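Local coordinates for protein hypothetical dTDP-4-dehydrorhamnose 3,5-epimerase (Sulfolobus tokodaii, PDB 2B9U) that probably catalyses the 3,5-epimerisation of dTDP-4-dehydro-6-deoxy-D-glucose to dTDP-4-dehydro-L-rhamnose, a step on the pathway to dTDP-L-rhamnose, at residues Leu60-Thr65 against Val85-Ser90; Pro92-Tyr97 against Pro167-Ala172; Phe26-Phe31 against Glu105-Leu110. All coordinates share one frame; numbering follows the deposited sequence.

Contact 1. Residues Leu60-Thr65 against Val85-Ser90; sequences LHYQRT and VDVRKS
Leu60 and Val85 stand with their CA atoms 8.0 Å apart, on strands 57-63 and 79-86 of the five-stranded sheet of this cupin-type jelly roll. Strand 116-122 runs between them, antiparallel to each, so the two run parallel to one another and meet only through side chains on a shared face of the sheet. The middle strand carries the small Ala117 here, and the side chains of Leu60 and Tyr62 both lie against it. Leu60 follows a cis peptide bond; its CD1 touches Val85 CG2 at 3.8 Å, the two side chains crossing at about a right angle. Branched aliphatic residues suit such a buried spot, where they can fill the span above the alanine. One step further along, Val87 sets CG2 over the middle of the Tyr62 ring, 4.0 Å from its centroid and only 2° off the normal, a textbook CH-pi contact. The ring is put under this methyl by its chi1 of 52°, which holds CG between the backbone N and the carbonyl carbon. Tyrosine suits the place because its OH, at the far end of the ring, hydrogen-bonds to the carbonyl O of Glu173. At the end of strand 79-86, Asp86 and Arg88 flank Val87 and pair in a salt bridge, NE to OD1 at 2.9 Å and NH2 to OD2 at 3.0 Å. Both nitrogens stand above the carboxylate plane, so the two groups are not coplanar. Asp86 OD1 also closes an Asx turn with Arg88 N at 2.9 Å, and Arg88 NE and Arg88 N reach that one oxygen from opposite faces of the carboxylate plane.

Contact 2. Residues Pro92-Tyr97 against Pro167-Ala172; sequences PTFGKY and PSLEKA
Gly95 and Leu169 bring the two segments closest, CA to CA 7.5 Å, where a type II beta turn from Thr93 to Lys96 faces a single helix-like turn around 169-171. The first is closed by Lys96 N bonding to Thr93 O at 2.9 Å, the second by Ser168 O, which accepts from both Lys171 N and Ala172 N. Leu169 reaches across with a methyl for each of two partners. Its CD2 rests on Gly95 CA at 3.7 Å, while CD1 meets Phe94 CZ at 3.8 Å, the phenyl ring and the leucine coming from opposite directions and the ring lying oblique to the methyl. The reach of Leu169 follows from its chi1 of -178°, which extends CG away from the backbone N. Glycine suits the third position of the turn, since its phi of 90° would press a side chain against the preceding carbonyl O, and a CB would also crowd Leu169 CD2. Truncating Leu169 to an alanine would probably open a gap between the turns and set the outer end of the Phe94 ring free to shift. The glycine turn links strands 79-86 and 97-103, while the leucine lies in the loop after helix 161-164; Tyr149 helps to join them, touching Leu169 and bonding through OH to Gly95 O, and Val174 lies against Phe94.

Contact 3. Residues Phe26-Phe31 against Glu105-Leu110; sequences FFLEVF and ENHYML
Val30 and Met109 form the buried, tightly packed end of this contact, and the partly exposed Phe26 marks the more open one. The backbones stay well apart, Val30 CA to His107 CA 8.4 Å, and side chains fill the interval. Met109 SD lies 3.6 Å from Val30 CG1, and the bend at chi3 (-82°) swings the terminal CE to within 3.1 Å of Val30 O. A long, flexible methionine suits this place, for it can follow the outline of a branched valine and its carbonyl; Phe74 lies against both side chains. Next along, Leu28 holds CD2 over one face of the His107 imidazole, 4.3 Å from its centroid and 4° off the normal, and its CD1 touches His107 CB at 4.2 Å. This inner set is buried. Toward the other end, residues 105-108 are loop: Asn106 OD1 closes an Asx turn by taking the backbone N of Tyr108 at 2.9 Å, and Glu105 is exposed. Here the Phe26 ring comes up to the far end of His107, Phe26 CE1 to His107 NE2 at 3.4 Å, an oblique pair with planes inclined at 59°. Met49 of the second subunit packs against this phenyl ring too. Strands 25-32 and 109-112 both pair with strand 12-22, and Phe26 to Glu29 and Phe31 join an antiparallel ladder with the other chain, so the larger jelly-roll sheet runs on across the interface of the cupin homodimer.

Contacts 1 and 2 are neighbours, their centres 8 Å apart, and share the chain running from strand 79-86 into the Thr93-Lys96 turn. Asp86 ties them together: its OD2 lies a short 2.5 Å from Thr93 OG1 and its O 2.8 Å from Gly95 N, both probable hydrogen bonds. Contact 3 is remote, about 27 Å from contact 1 and 30 Å from contact 2 between centres, on the opposite side of the chain's centre and beside the second subunit. Contact 1 lies nearest the predicted substrate site: the Tyr62 side chain is about 12 Å from that of Tyr137, which is predicted to stack on the thymidine ring.

Contact 1. Residues Leu60-Thr65 against Val85-Ser90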
loop_
_atom_site.group_PDB
_atom_site.type_symbol
_atom_site.label_atom_id
_atom_site.label_comp_id
_atom_site.label_asym_id
_atom_site.label_seq_id
_atom_site.Cartn_x
_atom_site.Cartn_y
_atom_site.Cartn_z
ATOM N N LEU A 60 9.804 7.462 18.100
ATOM C CA LEU A 60 8.456 6.890 18.142
ATOM C C LEU A 60 7.463 8.037 17.907
ATOM O O LEU A 60 7.323 8.934 18.748
ATOM C CB LEU A 60 8.212 6.181 19.487
ATOM C CG LEU A 60 9.308 5.251 20.041
ATOM C CD1 LEU A 60 8.976 4.705 21.443
ATOM C CD2 LEU A 60 9.579 4.107 19.098
ATOM N N HIS A 61 6.806 8.018 16.750
ATOM C CA HIS A 61 6.054 9.172 16.264
ATOM C C HIS A 61 4.558 9.105 16.491
ATOM O O HIS A 61 3.954 8.032 16.438
ATOM C CB HIS A 61 6.280 9.360 14.771
ATOM C CG HIS A 61 7.718 9.442 14.377
ATOM N ND1 HIS A 61 8.228 8.759 13.296
ATOM C CD2 HIS A 61 8.753 10.127 14.913
ATOM C CE1 HIS A 61 9.516 9.027 13.179
ATOM N NE2 HIS A 61 9.858 9.860 14.143
ATOM N N TYR A 62 3.977 10.278 16.730
ATOM C CA TYR A 62 2.525 10.472 16.782
ATOM C C TYR A 62 2.184 11.929 16.415
ATOM O O TYR A 62 3.017 12.824 16.553
ATOM C CB TYR A 62 1.956 10.108 18.169
ATOM C CG TYR A 62 2.651 10.781 19.333
ATOM C CD1 TYR A 62 3.898 10.336 19.778
ATOM C CD2 TYR A 62 2.068 11.862 19.994
ATOM C CE1 TYR A 62 4.545 10.946 20.839
ATOM C CE2 TYR A 62 2.719 12.483 21.068
ATOM C CZ TYR A 62 3.956 12.004 21.476
ATOM O OH TYR A 62 4.619 12.594 22.519
ATOM N N GLN A 63 0.969 12.149 15.924
ATOM C CA GLN A 63 0.451 13.496 15.742
ATOM C C GLN A 63 -0.565 13.790 16.840
ATOM O O GLN A 63 -1.436 12.973 17.120
ATOM C CB GLN A 63 -0.152 13.676 14.345
ATOM C CG GLN A 63 0.813 14.340 13.353
ATOM C CD GLN A 63 0.354 14.335 11.899
ATOM O OE1 GLN A 63 1.192 14.397 10.991
ATOM N NE2 GLN A 63 -0.960 14.257 11.663
ATOM N N ARG A 64 -0.431 14.948 17.481
ATOM C CA ARG A 64 -1.336 15.313 18.568
ATOM C C ARG A 64 -2.703 15.756 18.050
ATOM O O ARG A 64 -2.839 16.156 16.894
ATOM C CB ARG A 64 -0.709 16.377 19.497
ATOM C CG ARG A 64 -0.117 17.569 18.773
ATOM C CD ARG A 64 0.263 18.717 19.701
ATOM N NE ARG A 64 0.634 19.918 18.952
ATOM C CZ ARG A 64 -0.227 20.771 18.390
ATOM N NH1 ARG A 64 -1.543 20.583 18.481
ATOM N NH2 ARG A 64 0.236 21.832 17.732
ATOM N N THR A 65 -3.706 15.654 18.918
ATOM C CA THR A 65 -5.057 16.162 18.672
ATOM C C THR A 65 -4.984 17.657 18.260
ATOM O O THR A 65 -4.207 18.410 18.841
ATOM C CB THR A 65 -5.921 15.886 19.933
ATOM O OG1 THR A 65 -6.603 14.629 19.766
ATOM C CG2 THR A 65 -6.933 16.982 20.221
ATOM N N VAL A 85 3.365 2.533 21.575
ATOM C CA VAL A 85 3.476 2.919 22.984
ATOM C C VAL A 85 2.304 3.814 23.376
ATOM O O VAL A 85 2.080 4.847 22.731
ATOM C CB VAL A 85 4.814 3.671 23.265
ATOM C CG1 VAL A 85 4.919 4.057 24.742
ATOM C CG2 VAL A 85 6.025 2.813 22.861
ATOM N N ASP A 86 1.548 3.415 24.406
ATOM C CA ASP A 86 0.441 4.249 24.907
ATOM C C ASP A 86 0.993 5.520 25.489
ATOM O O ASP A 86 1.699 5.481 26.505
ATOM C CB ASP A 86 -0.391 3.517 25.965
ATOM C CG ASP A 86 -1.720 4.223 26.281
ATOM O OD1 ASP A 86 -1.918 5.403 25.923
ATOM O OD2 ASP A 86 -2.593 3.574 26.889
ATOM N N VAL A 87 0.695 6.643 24.836
ATOM C CA VAL A 87 1.145 7.955 25.301
ATOM C C VAL A 87 -0.037 8.869 25.679
ATOM O O VAL A 87 0.070 10.100 25.637
ATOM C CB VAL A 87 2.101 8.666 24.280
ATOM C CG1 VAL A 87 3.368 7.843 24.046
ATOM C CG2 VAL A 87 1.380 9.005 22.957
ATOM N N ARG A 88 -1.161 8.249 26.034
ATOM C CA ARG A 88 -2.307 8.965 26.611
ATOM C C ARG A 88 -2.150 9.000 28.132
ATOM O O ARG A 88 -2.252 7.971 28.801
ATOM C CB ARG A 88 -3.622 8.271 26.237
ATOM C CG ARG A 88 -3.851 8.103 24.749
ATOM C CD ARG A 88 -4.948 7.098 24.457
ATOM N NE ARG A 88 -4.566 5.734 24.812
ATOM C CZ ARG A 88 -5.305 4.660 24.561
ATOM N NH1 ARG A 88 -6.477 4.787 23.950
ATOM N NH2 ARG A 88 -4.875 3.454 24.907
ATOM N N LYS A 89 -1.894 10.186 28.670
ATOM C CA LYS A 89 -1.636 10.361 30.106
ATOM C C LYS A 89 -2.634 9.674 31.049
ATOM O O LYS A 89 -2.224 9.034 32.026
ATOM C CB LYS A 89 -1.526 11.842 30.449
ATOM C CG LYS A 89 -0.094 12.362 30.483
ATOM C CD LYS A 89 -0.033 13.851 30.863
ATOM C CE LYS A 89 -0.293 14.068 32.365
ATOM N NZ LYS A 89 0.703 13.368 33.236
ATOM N N SER A 90 -3.930 9.791 30.748
ATOM C CA SER A 90 -4.985 9.320 31.653
ATOM C C SER A 90 -5.400 7.890 31.349
ATOM O O SER A 90 -6.406 7.396 31.879
ATOM C CB SER A 90 -6.208 10.245 31.601
ATOM O OG SER A 90 -6.999 9.994 30.447
#

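Contact 2. Residues Pro92-Tyr97 against Pro167-Ala172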
loop_
_atom_site.group_PDB
_atom_site.type_symbol
_atom_site.label_atom_id
_atom_site.label_comp_id
_atom_site.label_asym_id
_atom_site.label_seq_id
_atom_site.Cartn_x
_atom_site.Cartn_y
_atom_site.Cartn_z
ATOM N N PRO A 92 -5.085 3.858 31.658
ATOM C CA PRO A 92 -4.627 2.950 32.712
ATOM C C PRO A 92 -3.383 2.184 32.264
ATOM O O PRO A 92 -2.869 1.335 33.007
ATOM C CB PRO A 92 -5.809 1.982 32.867
ATOM C CG PRO A 92 -6.438 1.958 31.512
ATOM C CD PRO A 92 -6.354 3.392 31.059
ATOM N N THR A 93 -2.926 2.493 31.046
ATOM C CA THR A 93 -1.828 1.785 30.386
ATOM C C THR A 93 -0.782 2.744 29.799
ATOM O O THR A 93 0.005 2.350 28.934
ATOM C CB THR A 93 -2.353 0.878 29.252
ATOM O OG1 THR A 93 -3.164 1.655 28.359
ATOM C CG2 THR A 93 -3.171 -0.289 29.808
ATOM N N PHE A 94 -0.779 3.994 30.261
ATOM C CA PHE A 94 0.212 4.988 29.828
ATOM C C PHE A 94 1.634 4.477 30.063
ATOM O O PHE A 94 1.984 4.059 31.176
ATOM C CB PHE A 94 -0.003 6.317 30.558
ATOM C CG PHE A 94 1.042 7.361 30.263
ATOM C CD1 PHE A 94 0.994 8.108 29.090
ATOM C CD2 PHE A 94 2.056 7.627 31.175
ATOM C CE1 PHE A 94 1.949 9.091 28.822
ATOM C CE2 PHE A 94 3.020 8.605 30.911
ATOM C CZ PHE A 94 2.969 9.336 29.733
ATOM N N GLY A 95 2.439 4.497 29.002
ATOM C CA GLY A 95 3.806 4.005 29.067
ATOM C C GLY A 95 3.938 2.531 28.740
ATOM O O GLY A 95 5.046 2.034 28.616
ATOM N N LYS A 96 2.815 1.826 28.610
ATOM C CA LYS A 96 2.840 0.417 28.198
ATOM C C LYS A 96 2.912 0.313 26.673
ATOM O O LYS A 96 2.550 1.251 25.947
ATOM C CB LYS A 96 1.621 -0.350 28.730
ATOM C CG LYS A 96 1.478 -0.351 30.260
ATOM C CD LYS A 96 2.456 -1.299 30.955
ATOM C CE LYS A 96 2.315 -1.218 32.480
ATOM N NZ LYS A 96 0.873 -1.184 32.917
ATOM N N TYR A 97 3.370 -0.832 26.186
ATOM C CA TYR A 97 3.639 -0.959 24.760
ATOM C C TYR A 97 3.370 -2.346 24.218
ATOM O O TYR A 97 3.425 -3.343 24.956
ATOM C CB TYR A 97 5.077 -0.517 24.441
ATOM C CG TYR A 97 6.145 -1.345 25.122
ATOM C CD1 TYR A 97 6.539 -2.573 24.597
ATOM C CD2 TYR A 97 6.766 -0.898 26.293
ATOM C CE1 TYR A 97 7.508 -3.340 25.222
ATOM C CE2 TYR A 97 7.740 -1.665 26.922
ATOM C CZ TYR A 97 8.111 -2.883 26.371
ATOM O OH TYR A 97 9.074 -3.663 26.966
ATOM N N PRO A 167 12.260 13.769 23.002
ATOM C CA PRO A 167 12.305 13.720 24.473
ATOM C C PRO A 167 11.941 12.355 25.053
ATOM O O PRO A 167 11.172 11.606 24.442
ATOM C CB PRO A 167 11.237 14.740 24.887
ATOM C CG PRO A 167 10.300 14.806 23.696
ATOM C CD PRO A 167 11.184 14.643 22.507
ATOM N N SER A 168 12.470 12.041 26.231
ATOM C CA SER A 168 12.042 10.841 26.946
ATOM C C SER A 168 10.542 10.914 27.249
ATOM O O SER A 168 9.948 11.999 27.250
ATOM C CB SER A 168 12.845 10.660 28.236
ATOM O OG SER A 168 12.585 11.716 29.143
ATOM N N LEU A 169 9.927 9.763 27.487
ATOM C CA LEU A 169 8.497 9.709 27.790
ATOM C C LEU A 169 8.036 10.722 28.849
ATOM O O LEU A 169 7.044 11.428 28.643
ATOM C CB LEU A 169 8.081 8.299 28.205
ATOM C CG LEU A 169 6.585 8.167 28.500
ATOM C CD1 LEU A 169 5.751 8.561 27.285
ATOM C CD2 LEU A 169 6.271 6.770 28.940
ATOM N N GLU A 170 8.762 10.800 29.966
ATOM C CA GLU A 170 8.351 11.665 31.082
ATOM C C GLU A 170 8.510 13.169 30.832
ATOM O O GLU A 170 7.937 13.985 31.566
ATOM C CB GLU A 170 9.031 11.244 32.388
ATOM C CG GLU A 170 8.201 10.275 33.235
ATOM C CD GLU A 170 8.237 8.834 32.731
ATOM O OE1 GLU A 170 9.338 8.349 32.403
ATOM O OE2 GLU A 170 7.165 8.177 32.688
ATOM N N LYS A 171 9.261 13.530 29.788
ATOM C CA LYS A 171 9.416 14.933 29.382
ATOM C C LYS A 171 8.460 15.354 28.251
ATOM O O LYS A 171 8.002 16.502 28.203
ATOM C CB LYS A 171 10.865 15.222 28.976
ATOM C CG LYS A 171 11.891 15.077 30.103
ATOM C CD LYS A 171 11.888 16.271 31.062
ATOM C CE LYS A 171 13.197 16.362 31.842
ATOM N NZ LYS A 171 14.304 17.016 31.064
ATOM N N ALA A 172 8.152 14.413 27.361
ATOM C CA ALA A 172 7.362 14.663 26.153
ATOM C C ALA A 172 5.987 15.301 26.375
ATOM O O ALA A 172 5.361 15.118 27.425
ATOM C CB ALA A 172 7.199 13.368 25.384
#

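Contact 3. Residues Phe26-Phe31 against Glu105-Leu110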
loop_
_atom_site.group_PDB
_atom_site.type_symbol
_atom_site.label_atom_id
_atom_site.label_comp_id
_atom_site.label_asym_id
_atom_site.label_seq_id
_atom_site.Cartn_x
_atom_site.Cartn_y
_atom_site.Cartn_z
ATOM N N PHE A 26 2.553 -15.108 -5.672
ATOM C CA PHE A 26 1.420 -15.139 -4.741
ATOM C C PHE A 26 0.579 -13.873 -4.761
ATOM O O PHE A 26 1.018 -12.838 -5.249
ATOM C CB PHE A 26 1.853 -15.481 -3.293
ATOM C CG PHE A 26 2.893 -14.545 -2.708
ATOM C CD1 PHE A 26 2.511 -13.350 -2.079
ATOM C CD2 PHE A 26 4.253 -14.868 -2.759
ATOM C CE1 PHE A 26 3.474 -12.487 -1.521
ATOM C CE2 PHE A 26 5.212 -14.015 -2.191
ATOM C CZ PHE A 26 4.821 -12.836 -1.577
ATOM N N PHE A 27 -0.622 -13.977 -4.197
ATOM C CA PHE A 27 -1.581 -12.876 -4.130
ATOM C C PHE A 27 -2.206 -12.773 -2.746
ATOM O O PHE A 27 -2.431 -13.786 -2.076
ATOM C CB PHE A 27 -2.687 -13.064 -5.170
ATOM C CG PHE A 27 -3.670 -11.913 -5.226
ATOM C CD1 PHE A 27 -3.449 -10.828 -6.073
ATOM C CD2 PHE A 27 -4.819 -11.923 -4.437
ATOM C CE1 PHE A 27 -4.332 -9.776 -6.113
ATOM C CE2 PHE A 27 -5.717 -10.866 -4.484
ATOM C CZ PHE A 27 -5.465 -9.797 -5.329
ATOM N N LEU A 28 -2.491 -11.545 -2.330
ATOM C CA LEU A 28 -3.313 -11.300 -1.161
ATOM C C LEU A 28 -4.040 -9.978 -1.223
ATOM O O LEU A 28 -3.523 -8.982 -1.770
ATOM C CB LEU A 28 -2.482 -11.319 0.134
ATOM C CG LEU A 28 -1.345 -10.316 0.323
ATOM C CD1 LEU A 28 -1.298 -9.940 1.781
ATOM C CD2 LEU A 28 0.018 -10.905 -0.135
ATOM N N GLU A 29 -5.219 -9.979 -0.610
ATOM C CA GLU A 29 -5.892 -8.751 -0.225
ATOM C C GLU A 29 -5.272 -8.276 1.080
ATOM O O GLU A 29 -5.287 -8.989 2.093
ATOM C CB GLU A 29 -7.414 -8.967 -0.100
ATOM C CG GLU A 29 -8.019 -9.503 -1.385
ATOM C CD GLU A 29 -9.519 -9.810 -1.308
ATOM O OE1 GLU A 29 -9.983 -10.388 -0.304
ATOM O OE2 GLU A 29 -10.232 -9.475 -2.276
ATOM N N VAL A 30 -4.730 -7.062 1.049
ATOM C CA VAL A 30 -4.069 -6.488 2.194
ATOM C C VAL A 30 -5.092 -5.793 3.124
ATOM O O VAL A 30 -5.069 -6.001 4.323
ATOM C CB VAL A 30 -2.926 -5.531 1.760
ATOM C CG1 VAL A 30 -2.223 -4.911 2.966
ATOM C CG2 VAL A 30 -1.931 -6.267 0.839
ATOM N N PHE A 31 -5.981 -4.989 2.547
ATOM C CA PHE A 31 -6.954 -4.224 3.294
ATOM C C PHE A 31 -8.244 -4.172 2.485
ATOM O O PHE A 31 -8.194 -4.069 1.258
ATOM C CB PHE A 31 -6.395 -2.813 3.558
ATOM C CG PHE A 31 -7.444 -1.761 3.714
ATOM C CD1 PHE A 31 -8.067 -1.565 4.932
ATOM C CD2 PHE A 31 -7.815 -0.966 2.639
ATOM C CE1 PHE A 31 -9.037 -0.599 5.087
ATOM C CE2 PHE A 31 -8.774 0.013 2.786
ATOM C CZ PHE A 31 -9.399 0.189 4.011
ATOM N N GLU A 105 7.361 -12.742 5.393
ATOM C CA GLU A 105 7.037 -14.173 5.564
ATOM C C GLU A 105 5.613 -14.343 6.054
ATOM O O GLU A 105 4.895 -15.215 5.576
ATOM C CB GLU A 105 7.997 -14.860 6.555
ATOM C CG GLU A 105 7.448 -16.184 7.138
ATOM C CD GLU A 105 8.149 -16.632 8.417
ATOM O OE1 GLU A 105 9.328 -17.030 8.340
ATOM O OE2 GLU A 105 7.518 -16.589 9.497
ATOM N N ASN A 106 5.222 -13.518 7.024
ATOM C CA ASN A 106 3.875 -13.578 7.589
ATOM C C ASN A 106 2.835 -12.675 6.899
ATOM O O ASN A 106 1.645 -13.011 6.865
ATOM C CB ASN A 106 3.858 -13.437 9.135
ATOM C CG ASN A 106 4.382 -12.076 9.678
ATOM O OD1 ASN A 106 4.331 -11.023 9.034
ATOM N ND2 ASN A 106 4.839 -12.113 10.931
ATOM N N HIS A 107 3.302 -11.565 6.322
ATOM C CA HIS A 107 2.429 -10.519 5.771
ATOM C C HIS A 107 1.392 -10.018 6.776
ATOM O O HIS A 107 0.328 -9.542 6.388
ATOM C CB HIS A 107 1.739 -10.970 4.470
ATOM C CG HIS A 107 2.679 -11.156 3.326
ATOM N ND1 HIS A 107 3.279 -10.098 2.675
ATOM C CD2 HIS A 107 3.147 -12.276 2.734
ATOM C CE1 HIS A 107 4.073 -10.561 1.726
ATOM N NE2 HIS A 107 4.015 -11.879 1.746
ATOM N N TYR A 108 1.704 -10.132 8.071
ATOM C CA TYR A 108 0.838 -9.576 9.127
ATOM C C TYR A 108 0.924 -8.054 9.198
ATOM O O TYR A 108 1.930 -7.429 8.779
ATOM C CB TYR A 108 1.188 -10.142 10.522
ATOM C CG TYR A 108 0.988 -11.641 10.733
ATOM C CD1 TYR A 108 0.162 -12.389 9.908
ATOM C CD2 TYR A 108 1.610 -12.287 11.794
ATOM C CE1 TYR A 108 -0.023 -13.757 10.116
ATOM C CE2 TYR A 108 1.428 -13.650 12.016
ATOM C CZ TYR A 108 0.611 -14.377 11.177
ATOM O OH TYR A 108 0.443 -15.734 11.396
ATOM N N MET A 109 -0.137 -7.477 9.756
ATOM C CA MET A 109 -0.306 -6.038 9.875
ATOM C C MET A 109 -0.659 -5.719 11.315
ATOM O O MET A 109 -1.256 -6.537 11.995
ATOM C CB MET A 109 -1.458 -5.564 8.980
ATOM C CG MET A 109 -1.138 -5.498 7.487
ATOM S SD MET A 109 -2.649 -5.401 6.511
ATOM C CE MET A 109 -3.099 -7.142 6.445
ATOM N N LEU A 110 -0.294 -4.525 11.755
ATOM C CA LEU A 110 -0.676 -4.002 13.063
ATOM C C LEU A 110 -1.494 -2.756 12.822
ATOM O O LEU A 110 -1.019 -1.809 12.148
ATOM C CB LEU A 110 0.559 -3.556 13.838
ATOM C CG LEU A 110 1.050 -4.122 15.160
ATOM C CD1 LEU A 110 1.562 -2.949 15.977
ATOM C CD2 LEU A 110 -0.015 -4.903 15.924
#